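Local coordinates for centrosomal protein 120 (Oreochromis niloticus, PDB 6EWH) that probably functions in centriole assembly and the formation of cilia, and is represented here by its second C2 domain, C2B, at residues A[101-104]-A[105-109]; A[125-128]-A[129-132]. The protein carries 1 engineered substitution. All coordinates share one frame; numbering follows the deposited sequence. Where two conformers were deposited one is given.

Interaction 1 comes first along the chain: helix 97-105, entered from strand 87-95 of the six-stranded mixed sheet, ends within 101-109 and releases the chain into strand 110-116 of the four-stranded sheet. After the turn into strand 119-126, interaction 2 at 125-132 starts helix 128-133, which leads on toward strand 143-150, back in the six-stranded sheet. Each contact is local, and interaction 1 closes before interaction 2 opens, so neither nests in nor crosses the other. Their centres lie about 8 Å apart, and they touch: K101 and S105 meet A132, while S109 packs on S127. Together they form parts of two connections between the sheets.

Interaction 1: residues A[101-104]-A[105-109]; sequences KAFL and SQQPS
Q107 folds back over the ring of F103 at the end of helix 97-105. Its CB starts beside the last helical turn, 3.6 Å from L104 O. The next atom, CG, lies over the face of the F103 ring in a CH-pi contact, 4.1 Å from the ring centroid. A bend at chi2 (-46°) turns the chain back along the ring, and CD settles 3.5 Å from F103 CZ. The amide that follows is almost parallel to the ring, their planes 16° apart, as an offset stack. Of its two ends, OE1 lies near CZ, whereas NE2 stands above the rim on the CD1 and CE1 side and donates to F103 O at 2.9 Å and 159°. The acceptor lies in the amide plane, but the donor sits above the carbonyl plane. F103 O is thus gripped from opposite faces, by NE2 and by Q106 N (3.0 Å), and the bond to NE2 fixes the amide's rotation. Glutamine suits this place because its methylenes can cover an aromatic face while its amide serves a carbonyl that lacks its i+4 amide and holds only an i+3 backbone bond.

S105 still belongs to the helix: its N bonds to K101 O (2.9 Å). Serine's OG is near enough to its own backbone to bond A102 O, one turn back, at 2.7 Å. The buried F103 also packs on the loop residues L8 and L67, while L104 touches A132 of helix 128-133. Q106 N is shared between a weak i+4 bond to A102 O and the i+3 bond to F103 O, and Q107 N bonds i+3 to L104 O (3.0 Å). This tightening from i+4 to 3-10-like bonding is characteristic of a helix C-terminus, here on the connection between the two sheets of a C2 beta-sandwich.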
ATOM      1  N   LYS A 101      -8.320  15.495   3.651  1.00 28.64           N
ATOM      2  CA  LYS A 101      -7.333  15.811   2.628  1.00 33.79           C
ATOM      3  C   LYS A 101      -6.070  16.388   3.259  1.00 32.46           C
ATOM      4  O   LYS A 101      -4.953  15.986   2.914  1.00 31.28           O
ATOM      5  CB  LYS A 101      -7.952  16.769   1.609  1.00 33.21           C
ATOM      6  CG  LYS A 101      -7.145  17.025   0.343  1.00 36.87           C
ATOM      7  CD  LYS A 101      -7.872  18.032  -0.555  1.00 35.19           C
ATOM      8  CE  LYS A 101      -7.207  18.198  -1.922  1.00 41.12           C
ATOM      9  NZ  LYS A 101      -5.842  18.804  -1.860  1.00 38.24           N
ATOM     10  N   ALA A 102      -6.233  17.305   4.216  1.00 31.84           N
ATOM     11  CA  ALA A 102      -5.080  17.848   4.929  1.00 31.59           C
ATOM     12  C   ALA A 102      -4.348  16.756   5.702  1.00 33.73           C
ATOM     13  O   ALA A 102      -3.116  16.661   5.648  1.00 33.04           O
ATOM     14  CB  ALA A 102      -5.535  18.966   5.865  1.00 29.98           C
ATOM     15  N   PHE A 103      -5.098  15.904   6.406  1.00 32.45           N
ATOM     16  CA  PHE A 103      -4.492  14.801   7.145  1.00 30.79           C
ATOM     17  C   PHE A 103      -3.640  13.931   6.230  1.00 33.97           C
ATOM     18  O   PHE A 103      -2.473  13.658   6.526  1.00 30.36           O
ATOM     19  CB  PHE A 103      -5.586  13.968   7.816  1.00 34.90           C
ATOM     20  CG  PHE A 103      -5.104  12.667   8.405  1.00 32.11           C
ATOM     21  CD1 PHE A 103      -4.475  12.635   9.636  1.00 36.13           C
ATOM     22  CD2 PHE A 103      -5.319  11.464   7.736  1.00 30.90           C
ATOM     23  CE1 PHE A 103      -4.053  11.426  10.186  1.00 38.94           C
ATOM     24  CE2 PHE A 103      -4.889  10.260   8.281  1.00 34.41           C
ATOM     25  CZ  PHE A 103      -4.261  10.245   9.507  1.00 37.56           C
ATOM     26  N   LEU A 104      -4.206  13.489   5.104  1.00 31.44           N
ATOM     27  CA  LEU A 104      -3.449  12.615   4.213  1.00 29.79           C
ATOM     28  C   LEU A 104      -2.234  13.322   3.629  1.00 30.44           C
ATOM     29  O   LEU A 104      -1.172  12.708   3.465  1.00 31.80           O
ATOM     30  CB  LEU A 104      -4.348  12.078   3.105  1.00 31.97           C
ATOM     31  CG  LEU A 104      -5.381  11.090   3.623  1.00 34.15           C
ATOM     32  CD1 LEU A 104      -6.359  10.750   2.521  1.00 36.00           C
ATOM     33  CD2 LEU A 104      -4.701   9.833   4.143  1.00 31.12           C
ATOM     34  N   SER A 105      -2.373  14.613   3.299  1.00 29.75           N
ATOM     35  CA  SER A 105      -1.239  15.372   2.783  1.00 31.94           C
ATOM     36  C   SER A 105      -0.086  15.404   3.774  1.00 35.05           C
ATOM     37  O   SER A 105       1.068  15.579   3.360  1.00 38.54           O
ATOM     38  CB  SER A 105      -1.670  16.796   2.401  1.00 34.67           C
ATOM     39  OG  SER A 105      -1.773  17.644   3.539  1.00 37.32           O
ATOM     40  N   GLN A 106      -0.366  15.209   5.064  1.00 33.45           N
ATOM     41  CA  GLN A 106       0.646  15.246   6.110  1.00 35.22           C
ATOM     42  C   GLN A 106       1.165  13.866   6.495  1.00 35.77           C
ATOM     43  O   GLN A 106       2.045  13.770   7.355  1.00 37.72           O
ATOM     44  CB  GLN A 106       0.090  15.956   7.349  1.00 34.05           C
ATOM     45  CG  GLN A 106      -0.386  17.383   7.081  1.00 38.16           C
ATOM     46  CD  GLN A 106      -1.253  17.927   8.203  1.00 39.94           C
ATOM     47  OE1 GLN A 106      -1.299  17.355   9.294  1.00 42.15           O
ATOM     48  NE2 GLN A 106      -1.951  19.037   7.940  1.00 36.87           N
ATOM     49  N   GLN A 107       0.649  12.788   5.875  1.00 34.18           N
ATOM     50  CA  GLN A 107       1.090  11.483   6.347  1.00 35.68           C
ATOM     51  C   GLN A 107       2.399  11.080   5.679  1.00 32.70           C
ATOM     52  O   GLN A 107       2.676  11.482   4.543  1.00 35.71           O
ATOM     53  CB  GLN A 107       0.033  10.425   6.031  1.00 34.18           C
ATOM     54  CG  GLN A 107      -1.263  10.647   6.797  1.00 37.47           C
ATOM     55  CD  GLN A 107      -1.015  10.957   8.265  1.00 44.83           C
ATOM     56  OE1 GLN A 107      -0.628  10.079   9.033  1.00 45.74           O
ATOM     57  NE2 GLN A 107      -1.227  12.218   8.661  1.00 42.14           N
ATOM     58  N   PRO A 108       3.213  10.294   6.376  1.00 33.84           N
ATOM     59  CA  PRO A 108       4.382   9.694   5.729  1.00 37.78           C
ATOM     60  C   PRO A 108       3.919   8.661   4.719  1.00 29.66           C
ATOM     61  O   PRO A 108       2.781   8.188   4.748  1.00 33.72           O
ATOM     62  CB  PRO A 108       5.119   9.023   6.890  1.00 42.34           C
ATOM     63  CG  PRO A 108       4.038   8.688   7.852  1.00 46.91           C
ATOM     64  CD  PRO A 108       3.041   9.811   7.757  1.00 40.56           C
ATOM     65  N   SER A 109       4.815   8.324   3.801  1.00 35.27           N
ATOM     66  CA  SER A 109       4.448   7.362   2.773  1.00 30.25           C
ATOM     67  C   SER A 109       4.103   6.006   3.376  1.00 30.70           C
ATOM     68  O   SER A 109       4.601   5.607   4.434  1.00 32.20           O
ATOM     69  CB  SER A 109       5.571   7.209   1.744  1.00 37.17           C
ATOM     70  OG  SER A 109       5.613   8.330   0.875  1.00 39.62           O
TER

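Interaction 2: residues A[125-128]-A[129-132]; sequences DVSL and SALA
Extended at S127, the backbone turns at L128 into helical angles and starts helix 128-133 one residue after strand 119-126, with A132 N donating to L128 O at 2.9 Å and 166° in an i+4 bond of the first turn. The side chain of S127 bridges this change of direction. With OG set opposite the backbone N (chi1 177°), its hydroxyl reaches forward to the first turn and accepts from A130 N at 2.9 Å, the N-H pointing fairly straight at it (155°). This is an N-cap: the oxygen of S127 satisfies an amide that the first turn has no carbonyl to serve, and serine suits the position because its OG, one bond from CB, can accept from the amide three residues on. The hydrogen bond is backed by packing, since A130 CB lies 3.6 Å from S127 CB; the small methyl of alanine fits closely against the cap. S129 OG also comes near S127 OG, but the residue has two conformers and that bond is doubtful.

L128 and L131 form the apolar side of the turn. L131 CB rests 3.3 Å from L128 O, and the L131 side chain packs on V176 and L178 of strand 171-180 and on A143 and V145 of strand 143-150, so that the short helix packs against the six-stranded sheet. L128 meets Q107 in the neighbouring loop.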
ATOM      1  N   ASP A 125       7.908   2.733  -1.265  1.00 30.11           N
ATOM      2  CA  ASP A 125       7.221   3.879  -0.684  1.00 26.53           C
ATOM      3  C   ASP A 125       6.076   4.291  -1.593  1.00 28.79           C
ATOM      4  O   ASP A 125       6.292   4.568  -2.779  1.00 28.64           O
ATOM      5  CB  ASP A 125       8.180   5.070  -0.604  1.00 31.42           C
ATOM      6  CG  ASP A 125       9.043   5.050   0.628  1.00 50.87           C
ATOM      7  OD1 ASP A 125       9.390   3.951   1.096  1.00 55.51           O
ATOM      8  OD2 ASP A 125       9.368   6.145   1.132  1.00 60.21           O
ATOM      9  N   VAL A 126       4.873   4.376  -1.029  1.00 27.19           N
ATOM     10  CA  VAL A 126       3.688   4.800  -1.766  1.00 29.35           C
ATOM     11  C   VAL A 126       3.149   6.058  -1.100  1.00 27.15           C
ATOM     12  O   VAL A 126       2.730   6.023   0.063  1.00 33.40           O
ATOM     13  CB  VAL A 126       2.626   3.695  -1.813  1.00 31.15           C
ATOM     14  CG1 VAL A 126       1.429   4.172  -2.593  1.00 35.92           C
ATOM     15  CG2 VAL A 126       3.218   2.438  -2.450  1.00 33.66           C
ATOM     16  N   SER A 127       3.162   7.164  -1.825  1.00 27.71           N
ATOM     17  CA  SER A 127       2.852   8.450  -1.219  1.00 29.78           C
ATOM     18  C   SER A 127       1.356   8.568  -0.969  1.00 38.10           C
ATOM     19  O   SER A 127       0.552   8.404  -1.890  1.00 37.59           O
ATOM     20  CB  SER A 127       3.309   9.572  -2.140  1.00 32.89           C
ATOM     21  OG  SER A 127       2.963  10.834  -1.599  1.00 34.75           O
ATOM     22  N   LEU A 128       0.982   8.862   0.275  1.00 30.06           N
ATOM     23  CA  LEU A 128      -0.395   9.258   0.527  1.00 29.53           C
ATOM     24  C   LEU A 128      -0.610  10.733   0.230  1.00 30.37           C
ATOM     25  O   LEU A 128      -1.720  11.122  -0.150  1.00 32.83           O
ATOM     26  CB  LEU A 128      -0.800   8.950   1.968  1.00 29.66           C
ATOM     27  CG  LEU A 128      -0.808   7.469   2.346  1.00 29.50           C
ATOM     28  CD1 LEU A 128      -1.125   7.315   3.812  1.00 30.20           C
ATOM     29  CD2 LEU A 128      -1.806   6.701   1.496  1.00 34.03           C
ATOM     30  N   SER A 129       0.421  11.564   0.407  1.00 30.76           N
ATOM     31  CA  SER A 129       0.275  12.976   0.073  0.65 30.66           C
ATOM     32  C   SER A 129       0.020  13.171  -1.415  1.00 29.01           C
ATOM     33  O   SER A 129      -0.705  14.095  -1.805  1.00 33.97           O
ATOM     34  CB  SER A 129       1.502  13.771   0.528  0.65 33.62           C
ATOM     35  OG  SER A 129       2.668  13.356  -0.155  0.65 36.73           O
ATOM     36  N   ALA A 130       0.599  12.315  -2.263  1.00 32.89           N
ATOM     37  CA  ALA A 130       0.309  12.381  -3.691  1.00 33.36           C
ATOM     38  C   ALA A 130      -1.173  12.163  -3.945  1.00 31.03           C
ATOM     39  O   ALA A 130      -1.779  12.848  -4.778  1.00 33.75           O
ATOM     40  CB  ALA A 130       1.122  11.327  -4.446  1.00 32.27           C
ATOM     41  N   LEU A 131      -1.771  11.218  -3.218  1.00 28.42           N
ATOM     42  CA  LEU A 131      -3.193  10.941  -3.358  1.00 26.30           C
ATOM     43  C   LEU A 131      -4.022  12.124  -2.879  1.00 27.26           C
ATOM     44  O   LEU A 131      -4.986  12.530  -3.541  1.00 30.10           O
ATOM     45  CB  LEU A 131      -3.538   9.685  -2.562  1.00 26.67           C
ATOM     46  CG  LEU A 131      -5.030   9.391  -2.424  1.00 25.55           C
ATOM     47  CD1 LEU A 131      -5.693   9.197  -3.796  1.00 28.95           C
ATOM     48  CD2 LEU A 131      -5.236   8.164  -1.547  1.00 27.99           C
ATOM     49  N   ALA A 132      -3.662  12.684  -1.723  1.00 28.95           N
ATOM     50  CA  ALA A 132      -4.358  13.867  -1.229  1.00 31.62           C
ATOM     51  C   ALA A 132      -4.307  14.995  -2.248  1.00 32.57           C
ATOM     52  O   ALA A 132      -5.293  15.717  -2.437  1.00 33.14           O
ATOM     53  CB  ALA A 132      -3.727  14.319   0.088  1.00 31.86           C
TER